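Local coordinates for protein HTPA Reductase (Selaginella moellendorffii, PDB 5U5N) that binds NAD and probably reduces 4-hydroxy-tetrahydrodipicolinate to tetrahydrodipicolinate with NADH or NADPH, a step of lysine biosynthesis, at residues E62-V65 with K66-T70; D79-L82 with P83-N87; A126-G130 with K131-A135; S178-R181 with K182-L185. One frame throughout, in Å; residues are numbered along the deposited sequence.

Contact 1 of 4, residues E62-V65 with K66-T70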
loop_
_atom_site.group_PDB
_atom_site.type_symbol
_atom_site.label_atom_id
_atom_site.label_comp_id
_atom_site.label_asym_id
_atom_site.label_seq_id
_atom_site.Cartn_x
_atom_site.Cartn_y
_atom_site.Cartn_z
ATOM N N GLU A 62 -19.166 -40.761 -5.966
ATOM C CA GLU A 62 -19.504 -41.408 -4.694
ATOM C C GLU A 62 -18.421 -42.443 -4.330
ATOM O O GLU A 62 -17.892 -42.435 -3.218
ATOM C CB GLU A 62 -20.874 -42.114 -4.788
ATOM C CG GLU A 62 -22.038 -41.239 -5.267
ATOM C CD GLU A 62 -22.898 -40.691 -4.148
ATOM O OE1 GLU A 62 -22.421 -39.826 -3.365
ATOM O OE2 GLU A 62 -24.063 -41.133 -4.067
ATOM N N ASP A 63 -18.115 -43.335 -5.283
ATOM C CA ASP A 63 -17.138 -44.425 -5.097
ATOM C C ASP A 63 -15.760 -43.795 -4.824
ATOM O O ASP A 63 -15.049 -44.166 -3.886
ATOM C CB ASP A 63 -17.027 -45.314 -6.345
ATOM C CG ASP A 63 -18.287 -46.177 -6.619
ATOM O OD1 ASP A 63 -19.167 -46.288 -5.723
ATOM O OD2 ASP A 63 -18.376 -46.758 -7.748
ATOM N N VAL A 64 -15.409 -42.833 -5.657
ATOM C CA VAL A 64 -14.124 -42.170 -5.559
ATOM C C VAL A 64 -13.903 -41.576 -4.145
ATOM O O VAL A 64 -12.866 -41.804 -3.554
ATOM C CB VAL A 64 -13.971 -41.127 -6.667
ATOM C CG1 VAL A 64 -12.831 -40.155 -6.387
ATOM C CG2 VAL A 64 -13.784 -41.843 -7.970
ATOM N N VAL A 65 -14.914 -40.896 -3.608
ATOM C CA VAL A 65 -14.787 -40.189 -2.327
ATOM C C VAL A 65 -14.724 -41.163 -1.133
ATOM O O VAL A 65 -14.018 -40.885 -0.171
ATOM C CB VAL A 65 -15.879 -39.080 -2.170
ATOM C CG1 VAL A 65 -16.008 -38.595 -0.744
ATOM C CG2 VAL A 65 -15.543 -37.905 -3.056
ATOM N N LYS A 66 -15.430 -42.289 -1.210
ATOM C CA LYS A 66 -15.310 -43.352 -0.211
ATOM C C LYS A 66 -13.887 -43.906 -0.157
ATOM O O LYS A 66 -13.387 -44.285 0.899
ATOM C CB LYS A 66 -16.272 -44.521 -0.527
ATOM C CG LYS A 66 -16.314 -45.628 0.535
ATOM C CD LYS A 66 -16.706 -45.151 1.933
ATOM C CE LYS A 66 -18.030 -44.377 1.968
ATOM N NZ LYS A 66 -18.483 -44.144 3.356
ATOM N N GLU A 67 -13.271 -44.000 -1.323
ATOM C CA GLU A 67 -11.909 -44.483 -1.438
ATOM C C GLU A 67 -10.929 -43.453 -0.872
ATOM O O GLU A 67 -10.013 -43.814 -0.125
ATOM C CB GLU A 67 -11.594 -44.776 -2.905
ATOM C CG GLU A 67 -10.377 -45.669 -3.075
ATOM C CD GLU A 67 -10.005 -45.919 -4.532
ATOM O OE1 GLU A 67 -8.767 -45.963 -4.788
ATOM O OE2 GLU A 67 -10.917 -46.082 -5.409
ATOM N N VAL A 68 -11.134 -42.179 -1.209
ATOM C CA VAL A 68 -10.273 -41.105 -0.674
ATOM C C VAL A 68 -10.432 -41.013 0.829
ATOM O O VAL A 68 -9.446 -40.974 1.542
ATOM C CB VAL A 68 -10.569 -39.732 -1.308
ATOM C CG1 VAL A 68 -9.826 -38.627 -0.601
ATOM C CG2 VAL A 68 -10.195 -39.712 -2.773
ATOM N N ILE A 69 -11.669 -40.976 1.305
ATOM C CA ILE A 69 -11.933 -40.856 2.727
ATOM C C ILE A 69 -11.361 -42.019 3.561
ATOM O O ILE A 69 -10.836 -41.768 4.635
ATOM C CB ILE A 69 -13.430 -40.566 2.998
ATOM C CG1 ILE A 69 -13.729 -39.081 2.790
ATOM C CG2 ILE A 69 -13.867 -40.962 4.393
ATOM C CD1 ILE A 69 -13.289 -38.155 3.934
ATOM N N THR A 70 -11.430 -43.271 3.099
ATOM C CA THR A 70 -10.876 -44.377 3.912
ATOM C C THR A 70 -9.313 -44.336 4.006
ATOM O O THR A 70 -8.766 -44.679 5.053
ATOM C CB THR A 70 -11.446 -45.792 3.562
ATOM O OG1 THR A 70 -11.155 -46.118 2.210
ATOM C CG2 THR A 70 -12.990 -45.854 3.787
#
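V65 and I69 touch one turn apart on helix 61-71. V65 CG1 comes within 4.2 Å of I69 CG1, branch against branch along the helix surface. V65 CG1 stands anti to its own backbone N (chi1 165°), beside the carbonyl carbon, and this points it forward to the next turn. The same step joins V64 and V68 more loosely: V64 CG1 is 4.5 Å from V68 CG2. V68 CG2 lies beside its own backbone N and also rests 3.5 Å from V64 O. The backbone sets these pairs. I69 N gives a hydrogen bond of 2.8 Å to V65 O, with an N-H...O angle of 166°. V68 N reaches V64 O at 2.9 Å. E67 N to D63 O and K66 N to E62 O continue the ladder with slightly longer bonds. One turn on, T70 bonds twice to K66 O. T70 N donates to it at 3.1 Å, and T70 OG1 at 3.2 Å.

Further out, V64 and V68 pack on M8 of strand 7-10 and on L36 and L34 of strand 34-37. V65 and I69 meet L98, and V65 also meets F92 of helix 86-95. E67 OE2 forms a salt bridge with R56. The helix is therefore amphipathic. Its valines pack against strands 7-10 and 34-37 and helix 86-95 of the Rossmann part, while D63 and K66 take the exposed side. The hold between turns is mainly backbone hydrogen bonding; the apolar contacts within the helix are light, and the same valines meet strands and loops beyond it.

Contact 2 of 4, residues D79-L82 with P83-N87. With NAD (nicotinamide-adenine-dinucleotide), chain C.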
loop_
_atom_site.group_PDB
_atom_site.type_symbol
_atom_site.label_atom_id
_atom_site.label_comp_id
_atom_site.label_asym_id
_atom_site.label_seq_id
_atom_site.Cartn_x
_atom_site.Cartn_y
_atom_site.Cartn_z
ATOM N N ASP A 79 -11.128 -27.311 -5.467
ATOM C CA ASP A 79 -11.975 -27.300 -6.642
ATOM C C ASP A 79 -11.615 -26.164 -7.601
ATOM O O ASP A 79 -11.848 -24.995 -7.291
ATOM C CB ASP A 79 -13.442 -27.202 -6.222
ATOM C CG ASP A 79 -14.407 -27.516 -7.348
ATOM O OD1 ASP A 79 -14.530 -26.683 -8.251
ATOM O OD2 ASP A 79 -15.061 -28.619 -7.342
ATOM N N TYR A 80 -11.005 -26.536 -8.736
ATOM C CA TYR A 80 -10.885 -25.712 -9.926
ATOM C C TYR A 80 -11.469 -26.494 -11.105
ATOM O O TYR A 80 -10.752 -27.222 -11.825
ATOM C CB TYR A 80 -9.439 -25.353 -10.232
ATOM C CG TYR A 80 -8.885 -24.268 -9.359
ATOM C CD1 TYR A 80 -9.033 -22.923 -9.706
ATOM C CD2 TYR A 80 -8.177 -24.576 -8.199
ATOM C CE1 TYR A 80 -8.493 -21.894 -8.923
ATOM C CE2 TYR A 80 -7.632 -23.558 -7.399
ATOM C CZ TYR A 80 -7.794 -22.220 -7.764
ATOM O OH TYR A 80 -7.254 -21.224 -6.950
ATOM N N THR A 81 -12.770 -26.306 -11.286
ATOM C CA THR A 81 -13.546 -26.940 -12.312
ATOM C C THR A 81 -14.087 -25.911 -13.292
ATOM O O THR A 81 -13.332 -25.337 -14.027
ATOM C CB THR A 81 -14.645 -27.836 -11.679
ATOM O OG1 THR A 81 -15.464 -27.050 -10.785
ATOM C CG2 THR A 81 -14.017 -28.968 -10.909
ATOM N N LEU A 82 -15.388 -25.704 -13.353
ATOM C CA LEU A 82 -15.981 -24.905 -14.406
ATOM C C LEU A 82 -17.192 -24.287 -13.762
ATOM O O LEU A 82 -17.795 -24.907 -12.877
ATOM C CB LEU A 82 -16.420 -25.774 -15.606
ATOM C CG LEU A 82 -15.414 -26.352 -16.614
ATOM C CD1 LEU A 82 -16.070 -27.189 -17.686
ATOM C CD2 LEU A 82 -14.645 -25.212 -17.253
ATOM N N PRO A 83 -17.567 -23.063 -14.184
ATOM C CA PRO A 83 -18.731 -22.408 -13.592
ATOM C C PRO A 83 -19.959 -23.319 -13.495
ATOM O O PRO A 83 -20.640 -23.329 -12.478
ATOM C CB PRO A 83 -18.964 -21.222 -14.520
ATOM C CG PRO A 83 -17.596 -20.880 -15.011
ATOM C CD PRO A 83 -16.858 -22.184 -15.128
ATOM N N ALA A 84 -20.200 -24.109 -14.544
ATOM C CA ALA A 84 -21.309 -25.071 -14.594
ATOM C C ALA A 84 -21.335 -26.060 -13.419
ATOM O O ALA A 84 -22.407 -26.402 -12.940
ATOM C CB ALA A 84 -21.274 -25.824 -15.918
ATOM N N ALA A 85 -20.163 -26.493 -12.951
ATOM C CA ALA A 85 -20.063 -27.453 -11.843
ATOM C C ALA A 85 -20.028 -26.843 -10.446
ATOM O O ALA A 85 -20.161 -27.584 -9.471
ATOM C CB ALA A 85 -18.844 -28.322 -12.022
ATOM N N VAL A 86 -19.842 -25.526 -10.323
ATOM C CA VAL A 86 -19.589 -24.922 -9.005
ATOM C C VAL A 86 -20.618 -25.286 -7.939
ATOM O O VAL A 86 -20.244 -25.841 -6.915
ATOM C CB VAL A 86 -19.473 -23.389 -9.077
ATOM C CG1 VAL A 86 -19.615 -22.726 -7.702
ATOM C CG2 VAL A 86 -18.158 -23.020 -9.684
ATOM N N ASN A 87 -21.884 -24.956 -8.148
ATOM C CA ASN A 87 -22.890 -25.153 -7.092
ATOM C C ASN A 87 -23.143 -26.614 -6.749
ATOM O O ASN A 87 -23.404 -26.968 -5.593
ATOM C CB ASN A 87 -24.217 -24.504 -7.469
ATOM C CG ASN A 87 -24.110 -23.027 -7.561
ATOM O OD1 ASN A 87 -23.885 -22.496 -8.640
ATOM N ND2 ASN A 87 -24.205 -22.351 -6.405
HETATM P PA NAD C . -10.046 -25.688 -17.634
HETATM O O1A NAD C . -11.150 -25.589 -18.671
HETATM O O2A NAD C . -8.586 -25.763 -18.037
HETATM O O5B NAD C . -10.306 -26.931 -16.673
HETATM C C5B NAD C . -11.487 -27.078 -15.908
HETATM C C4B NAD C . -11.682 -28.579 -15.732
HETATM O O4B NAD C . -12.791 -28.866 -14.881
HETATM C C3B NAD C . -11.923 -29.312 -17.052
HETATM O O3B NAD C . -10.760 -30.095 -17.377
HETATM C C2B NAD C . -13.209 -30.122 -16.825
HETATM O O2B NAD C . -13.160 -31.423 -17.453
HETATM C C1B NAD C . -13.339 -30.125 -15.289
HETATM N N9A NAD C . -14.690 -30.301 -14.691
HETATM C C8A NAD C . -15.860 -29.808 -15.147
HETATM N N7A NAD C . -16.880 -30.171 -14.335
HETATM C C5A NAD C . -16.368 -30.901 -13.328
HETATM C C6A NAD C . -16.900 -31.604 -12.140
HETATM N N6A NAD C . -18.219 -31.581 -11.854
HETATM N N1A NAD C . -16.036 -32.261 -11.335
HETATM C C2A NAD C . -14.712 -32.308 -11.600
HETATM N N3A NAD C . -14.162 -31.696 -12.677
HETATM C C4A NAD C . -14.923 -30.986 -13.560
HETATM O O3 NAD C . -10.294 -24.475 -16.595
HETATM P PN NAD C . -9.105 -23.685 -15.824
HETATM O O1N NAD C . -8.369 -22.913 -16.896
HETATM O O2N NAD C . -8.349 -24.653 -14.935
HETATM O O5D NAD C . -10.001 -22.750 -14.860
HETATM C C5D NAD C . -10.887 -23.361 -13.928
HETATM C C4D NAD C . -11.727 -22.352 -13.156
HETATM O O4D NAD C . -10.888 -21.661 -12.224
HETATM C C3D NAD C . -12.395 -21.286 -14.036
HETATM O O3D NAD C . -13.742 -21.019 -13.605
HETATM C C2D NAD C . -11.524 -20.060 -13.840
HETATM O O2D NAD C . -12.236 -18.827 -13.949
HETATM C C1D NAD C . -11.043 -20.246 -12.407
HETATM N N1N NAD C . -9.828 -19.493 -12.033
HETATM C C2N NAD C . -9.857 -18.885 -10.832
HETATM C C3N NAD C . -8.778 -18.153 -10.346
HETATM C C7N NAD C . -8.856 -17.470 -8.993
HETATM O O7N NAD C . -8.165 -16.482 -8.801
HETATM N N7N NAD C . -9.666 -17.909 -8.016
HETATM C C4N NAD C . -7.642 -18.057 -11.152
HETATM C C5N NAD C . -7.617 -18.685 -12.395
HETATM C C6N NAD C . -8.732 -19.406 -12.821
#
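L82 and A85 are joined by a tight backbone turn. A85 N donates to L82 O at 2.9 Å, with a bent N-H...O angle of 137°. The donor sits 48° out of the carbonyl plane, so it is not on a lone pair. V86 N adds a weak bond to the same oxygen. P83 to A85 already have helical backbone angles, and the chain winds straight on into helix 86-95.

T81 links the strand end to the cofactor. Its OG1 lies between the backbone N and the carbonyl carbon (chi1 56°). There it donates to D79 OD1 at 2.7 Å, on the syn side of the carboxylate, and passes 3.8 Å from A85 CB. The methyl branch turns to the cofactor: T81 CG2 is 3.3 Å from N3A of the NAD adenine. A85 CB touches the far end of that base, 3.3 Å from N6A. L82 spreads its two methyls along the nucleotide, with L82 CD1 3.7 Å from NAD C8A and L82 CD2 3.8 Å from the phosphate oxygen O1A. Y80 brings a ring edge to the other ribose, CD1 3.4 Å from O4D and in the ring plane. A valine in place of T81 would lack the hydroxyl, and D79 OD1 would probably be left with one fewer donor and the turn less firmly tied to the strand end.

D79 is also held by T104, N89 and Y93. The turn follows strand 76-79, which lies between strands 7-10 and 100-102 of the parallel Rossmann sheet. Y80 packs on helix 15-27, and V86 on L112 of helix 109-119.

Contact 3 of 4, residues A126-G130 with K131-A135. With NAD (nicotinamide-adenine-dinucleotide), chain C.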
loop_
_atom_site.group_PDB
_atom_site.type_symbol
_atom_site.label_atom_id
_atom_site.label_comp_id
_atom_site.label_asym_id
_atom_site.label_seq_id
_atom_site.Cartn_x
_atom_site.Cartn_y
_atom_site.Cartn_z
ATOM N N ALA A 126 -13.052 -18.321 -2.425
ATOM C CA ALA A 126 -12.418 -17.090 -2.840
ATOM C C ALA A 126 -12.238 -17.092 -4.352
ATOM O O ALA A 126 -11.460 -17.916 -4.894
ATOM C CB ALA A 126 -11.080 -16.944 -2.136
ATOM N N PRO A 127 -12.950 -16.192 -5.042
ATOM C CA PRO A 127 -12.799 -16.092 -6.485
ATOM C C PRO A 127 -11.525 -15.370 -6.974
ATOM O O PRO A 127 -11.283 -15.345 -8.185
ATOM C CB PRO A 127 -14.067 -15.338 -6.897
ATOM C CG PRO A 127 -14.362 -14.461 -5.732
ATOM C CD PRO A 127 -13.900 -15.195 -4.520
ATOM N N GLN A 128 -10.747 -14.779 -6.068
ATOM C CA GLN A 128 -9.370 -14.306 -6.378
ATOM C C GLN A 128 -8.406 -14.909 -5.339
ATOM O O GLN A 128 -8.457 -14.554 -4.176
ATOM C CB GLN A 128 -9.338 -12.771 -6.400
ATOM C CG GLN A 128 -7.980 -12.084 -6.328
ATOM C CD GLN A 128 -7.111 -12.280 -7.528
ATOM O OE1 GLN A 128 -6.334 -13.225 -7.608
ATOM N NE2 GLN A 128 -7.194 -11.349 -8.450
ATOM N N MET A 129 -7.552 -15.822 -5.785
ATOM C CA MET A 129 -6.637 -16.581 -4.930
ATOM C C MET A 129 -5.203 -16.100 -5.044
ATOM O O MET A 129 -4.328 -16.627 -4.338
ATOM C CB MET A 129 -6.701 -18.090 -5.258
ATOM C CG MET A 129 -8.072 -18.669 -5.004
ATOM S SD MET A 129 -8.376 -18.996 -3.259
ATOM C CE MET A 129 -7.530 -20.560 -3.123
ATOM N N GLY A 130 -4.945 -15.138 -5.929
ATOM C CA GLY A 130 -3.647 -14.480 -5.946
ATOM C C GLY A 130 -3.518 -13.608 -4.715
ATOM O O GLY A 130 -3.804 -12.383 -4.799
ATOM N N LYS A 131 -3.068 -14.228 -3.611
ATOM C CA LYS A 131 -3.169 -13.591 -2.296
ATOM C C LYS A 131 -2.408 -12.278 -2.172
ATOM O O LYS A 131 -2.834 -11.419 -1.422
ATOM C CB LYS A 131 -2.794 -14.524 -1.134
ATOM C CG LYS A 131 -1.323 -14.637 -0.825
ATOM C CD LYS A 131 -1.100 -15.468 0.418
ATOM C CE LYS A 131 0.348 -15.285 0.869
ATOM N NZ LYS A 131 0.647 -16.092 2.065
ATOM N N GLN A 132 -1.305 -12.125 -2.895
ATOM C CA GLN A 132 -0.525 -10.870 -2.799
ATOM C C GLN A 132 -1.292 -9.727 -3.441
ATOM O O GLN A 132 -1.208 -8.566 -2.974
ATOM C CB GLN A 132 0.863 -11.024 -3.429
ATOM C CG GLN A 132 1.807 -11.912 -2.618
ATOM C CD GLN A 132 1.498 -13.414 -2.732
ATOM O OE1 GLN A 132 0.724 -13.831 -3.611
ATOM N NE2 GLN A 132 2.115 -14.222 -1.852
ATOM N N VAL A 133 -2.000 -10.034 -4.522
ATOM C CA VAL A 133 -2.890 -9.057 -5.148
ATOM C C VAL A 133 -4.056 -8.727 -4.196
ATOM O O VAL A 133 -4.401 -7.528 -4.031
ATOM C CB VAL A 133 -3.359 -9.492 -6.557
ATOM C CG1 VAL A 133 -4.393 -8.519 -7.100
ATOM C CG2 VAL A 133 -2.179 -9.536 -7.526
ATOM N N VAL A 134 -4.614 -9.737 -3.523
ATOM C CA VAL A 134 -5.688 -9.498 -2.555
ATOM C C VAL A 134 -5.206 -8.556 -1.417
ATOM O O VAL A 134 -5.970 -7.674 -0.976
ATOM C CB VAL A 134 -6.231 -10.805 -1.939
ATOM C CG1 VAL A 134 -7.185 -10.531 -0.779
ATOM C CG2 VAL A 134 -6.917 -11.648 -3.004
ATOM N N ALA A 135 -3.981 -8.775 -0.930
ATOM C CA ALA A 135 -3.436 -7.955 0.168
ATOM C C ALA A 135 -3.286 -6.489 -0.210
ATOM O O ALA A 135 -3.567 -5.600 0.634
ATOM C CB ALA A 135 -2.088 -8.501 0.649
HETATM P PA NAD C . -10.046 -25.688 -17.634
HETATM O O1A NAD C . -11.150 -25.589 -18.671
HETATM O O2A NAD C . -8.586 -25.763 -18.037
HETATM O O5B NAD C . -10.306 -26.931 -16.673
HETATM C C5B NAD C . -11.487 -27.078 -15.908
HETATM C C4B NAD C . -11.682 -28.579 -15.732
HETATM O O4B NAD C . -12.791 -28.866 -14.881
HETATM C C3B NAD C . -11.923 -29.312 -17.052
HETATM O O3B NAD C . -10.760 -30.095 -17.377
HETATM C C2B NAD C . -13.209 -30.122 -16.825
HETATM O O2B NAD C . -13.160 -31.423 -17.453
HETATM C C1B NAD C . -13.339 -30.125 -15.289
HETATM N N9A NAD C . -14.690 -30.301 -14.691
HETATM C C8A NAD C . -15.860 -29.808 -15.147
HETATM N N7A NAD C . -16.880 -30.171 -14.335
HETATM C C5A NAD C . -16.368 -30.901 -13.328
HETATM C C6A NAD C . -16.900 -31.604 -12.140
HETATM N N6A NAD C . -18.219 -31.581 -11.854
HETATM N N1A NAD C . -16.036 -32.261 -11.335
HETATM C C2A NAD C . -14.712 -32.308 -11.600
HETATM N N3A NAD C . -14.162 -31.696 -12.677
HETATM C C4A NAD C . -14.923 -30.986 -13.560
HETATM O O3 NAD C . -10.294 -24.475 -16.595
HETATM P PN NAD C . -9.105 -23.685 -15.824
HETATM O O1N NAD C . -8.369 -22.913 -16.896
HETATM O O2N NAD C . -8.349 -24.653 -14.935
HETATM O O5D NAD C . -10.001 -22.750 -14.860
HETATM C C5D NAD C . -10.887 -23.361 -13.928
HETATM C C4D NAD C . -11.727 -22.352 -13.156
HETATM O O4D NAD C . -10.888 -21.661 -12.224
HETATM C C3D NAD C . -12.395 -21.286 -14.036
HETATM O O3D NAD C . -13.742 -21.019 -13.605
HETATM C C2D NAD C . -11.524 -20.060 -13.840
HETATM O O2D NAD C . -12.236 -18.827 -13.949
HETATM C C1D NAD C . -11.043 -20.246 -12.407
HETATM N N1N NAD C . -9.828 -19.493 -12.033
HETATM C C2N NAD C . -9.857 -18.885 -10.832
HETATM C C3N NAD C . -8.778 -18.153 -10.346
HETATM C C7N NAD C . -8.856 -17.470 -8.993
HETATM O O7N NAD C . -8.165 -16.482 -8.801
HETATM N N7N NAD C . -9.666 -17.909 -8.016
HETATM C C4N NAD C . -7.642 -18.057 -11.152
HETATM C C5N NAD C . -7.617 -18.685 -12.395
HETATM C C6N NAD C . -8.732 -19.406 -12.821
#
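Q128 and G130 both meet V134, where the loop after strand 123-125 enters helix 131-146. The loop first passes the cofactor: A126 O lies 3.6 Å and P127 O 3.0 Å from the nicotinamide amide nitrogen N7N of NAD. Q128 then turns back on its own loop. Its CG is anti to the backbone N (chi1 164°), and a bend at chi2 swings the amide round. G130 N donates to Q128 OE1 at 2.9 Å, in the amide plane and on a lone pair. Q128 CG also slides past V134 CG2 at 3.5 Å. With an alanine at Q128, G130 N would probably lose its acceptor and V134 CG2 part of its packing. M129 N bonds to NAD O7N at 3.1 Å, with an angle of 162°, and M129 CG lies 3.5 Å from N7N. G130 is the centre of an inverse gamma turn and the N-cap residue. Its O accepts V134 N at 3.0 Å.

K131 forms a salt bridge with D249, and Q132 NE2 bonds to A150 O of the second subunit. The loop is thus a nicotinamide-binding edge of the Rossmann part, continued directly into a helix that reaches the dimer interface.

Contact 4 of 4, residues S178-R181 with K182-L185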
loop_
_atom_site.group_PDB
_atom_site.type_symbol
_atom_site.label_atom_id
_atom_site.label_comp_id
_atom_site.label_asym_id
_atom_site.label_seq_id
_atom_site.Cartn_x
_atom_site.Cartn_y
_atom_site.Cartn_z
ATOM N N SER A 178 -12.284 2.098 -6.914
ATOM C CA SER A 178 -13.225 2.456 -5.866
ATOM C C SER A 178 -12.569 3.044 -4.583
ATOM O O SER A 178 -13.130 3.911 -3.909
ATOM C CB SER A 178 -14.068 1.252 -5.505
ATOM O OG SER A 178 -14.581 1.439 -4.207
ATOM N N SER A 179 -11.430 2.500 -4.200
ATOM C CA SER A 179 -10.669 3.028 -3.067
ATOM C C SER A 179 -10.094 4.385 -3.439
ATOM O O SER A 179 -10.185 5.308 -2.657
ATOM C CB SER A 179 -9.562 2.055 -2.623
ATOM O OG SER A 179 -10.194 0.941 -2.033
ATOM N N LEU A 180 -9.554 4.498 -4.638
ATOM C CA LEU A 180 -8.963 5.732 -5.129
ATOM C C LEU A 180 -9.957 6.901 -5.172
ATOM O O LEU A 180 -9.557 8.053 -4.934
ATOM C CB LEU A 180 -8.292 5.518 -6.478
ATOM C CG LEU A 180 -7.012 4.659 -6.406
ATOM C CD1 LEU A 180 -6.553 4.198 -7.795
ATOM C CD2 LEU A 180 -5.880 5.424 -5.677
ATOM N N ARG A 181 -11.251 6.597 -5.398
ATOM C CA ARG A 181 -12.319 7.576 -5.284
ATOM C C ARG A 181 -12.521 8.069 -3.865
ATOM O O ARG A 181 -12.815 9.250 -3.671
ATOM C CB ARG A 181 -13.667 7.032 -5.794
ATOM C CG ARG A 181 -13.709 6.899 -7.290
ATOM C CD ARG A 181 -15.127 6.754 -7.844
ATOM N NE ARG A 181 -14.992 6.268 -9.217
ATOM C CZ ARG A 181 -15.176 5.018 -9.622
ATOM N NH1 ARG A 181 -15.581 4.062 -8.766
ATOM N NH2 ARG A 181 -14.971 4.736 -10.912
ATOM N N LYS A 182 -12.401 7.193 -2.880
ATOM C CA LYS A 182 -12.503 7.622 -1.501
ATOM C C LYS A 182 -11.325 8.516 -1.089
ATOM O O LYS A 182 -11.454 9.288 -0.164
ATOM C CB LYS A 182 -12.613 6.432 -0.568
ATOM C CG LYS A 182 -13.880 5.662 -0.792
ATOM C CD LYS A 182 -14.215 4.784 0.394
ATOM C CE LYS A 182 -15.425 3.904 0.054
ATOM N NZ LYS A 182 -16.258 3.542 1.239
ATOM N N LEU A 183 -10.198 8.377 -1.787
ATOM C CA LEU A 183 -9.032 9.229 -1.604
ATOM C C LEU A 183 -9.140 10.566 -2.368
ATOM O O LEU A 183 -8.203 11.417 -2.321
ATOM C CB LEU A 183 -7.773 8.448 -1.992
ATOM C CG LEU A 183 -7.395 7.316 -1.029
ATOM C CD1 LEU A 183 -6.444 6.324 -1.704
ATOM C CD2 LEU A 183 -6.792 7.866 0.252
ATOM N N GLY A 184 -10.285 10.764 -3.040
ATOM C CA GLY A 184 -10.649 12.030 -3.638
ATOM C C GLY A 184 -10.356 12.108 -5.120
ATOM O O GLY A 184 -10.425 13.195 -5.685
ATOM N N LEU A 185 -10.031 10.981 -5.763
ATOM C CA LEU A 185 -9.844 10.960 -7.215
ATOM C C LEU A 185 -11.215 10.828 -7.905
ATOM O O LEU A 185 -12.131 10.202 -7.385
ATOM C CB LEU A 185 -8.851 9.879 -7.607
ATOM C CG LEU A 185 -7.450 10.270 -7.025
ATOM C CD1 LEU A 185 -6.727 9.180 -6.275
ATOM C CD2 LEU A 185 -6.565 10.902 -8.089
#
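L180 and L185 meet across the end of helix 171-182, and the backbone hydrogen bonds form a Schellman motif. L185 N donates to L180 O at 3.1 Å with an angle of 157°. Inside that loop G184 N donates to R181 O at 3.0 Å, from well above the carbonyl plane. L183 N bonds to S179 O at 3.2 Å, and weakly to L180 O. G184 has a positive phi of 98°; a side chain there would be jammed against the preceding carbonyl oxygen. R181 CA adds a CH...O contact of 3.4 Å to L185 O.

The apolar contacts gather round L180 CD2, 3.9 Å from L185 CD1 and 4.1 Å from L183 CD1, and L180 crosses both partners obliquely. L185 CD1 also lies 3.3 Å from L180 O. These leucines continue onto L156, I222 and F151.

One charged side chain ties the turn to the loop beyond: R181 NH2 bonds to F187 O and salt-bridges D189.

The chemistry is that of a helix C-cap. Amides of L183, G184 and L185 take up the carbonyls of S179, L180 and R181. L180 and L185 pack the capped end on strands 155-162 and 215-223, with L183 beside them.

Contacts 2 and 3 are the cofactor-bound pair; contact 3 is buried, contact 2 only partly. They meet directly where Y80 OH packs on M129 CG. Each is a loop leaving a parallel strand for a helix, but contact 2 lines the adenosine and ribose with side chains, whereas contact 3 grips the nicotinamide amide by backbone. Contacts 1 and 4 lie farther out, on opposite sides of the chain's centre, about 50 Å apart between centres. Contact 1 lies wholly within a helix; contact 4 is a helix end and the turn after it. Helix 86-95, which contact 2 leads into, also meets contact 1, through F92 and V65. Contact 3 alone reaches the second subunit.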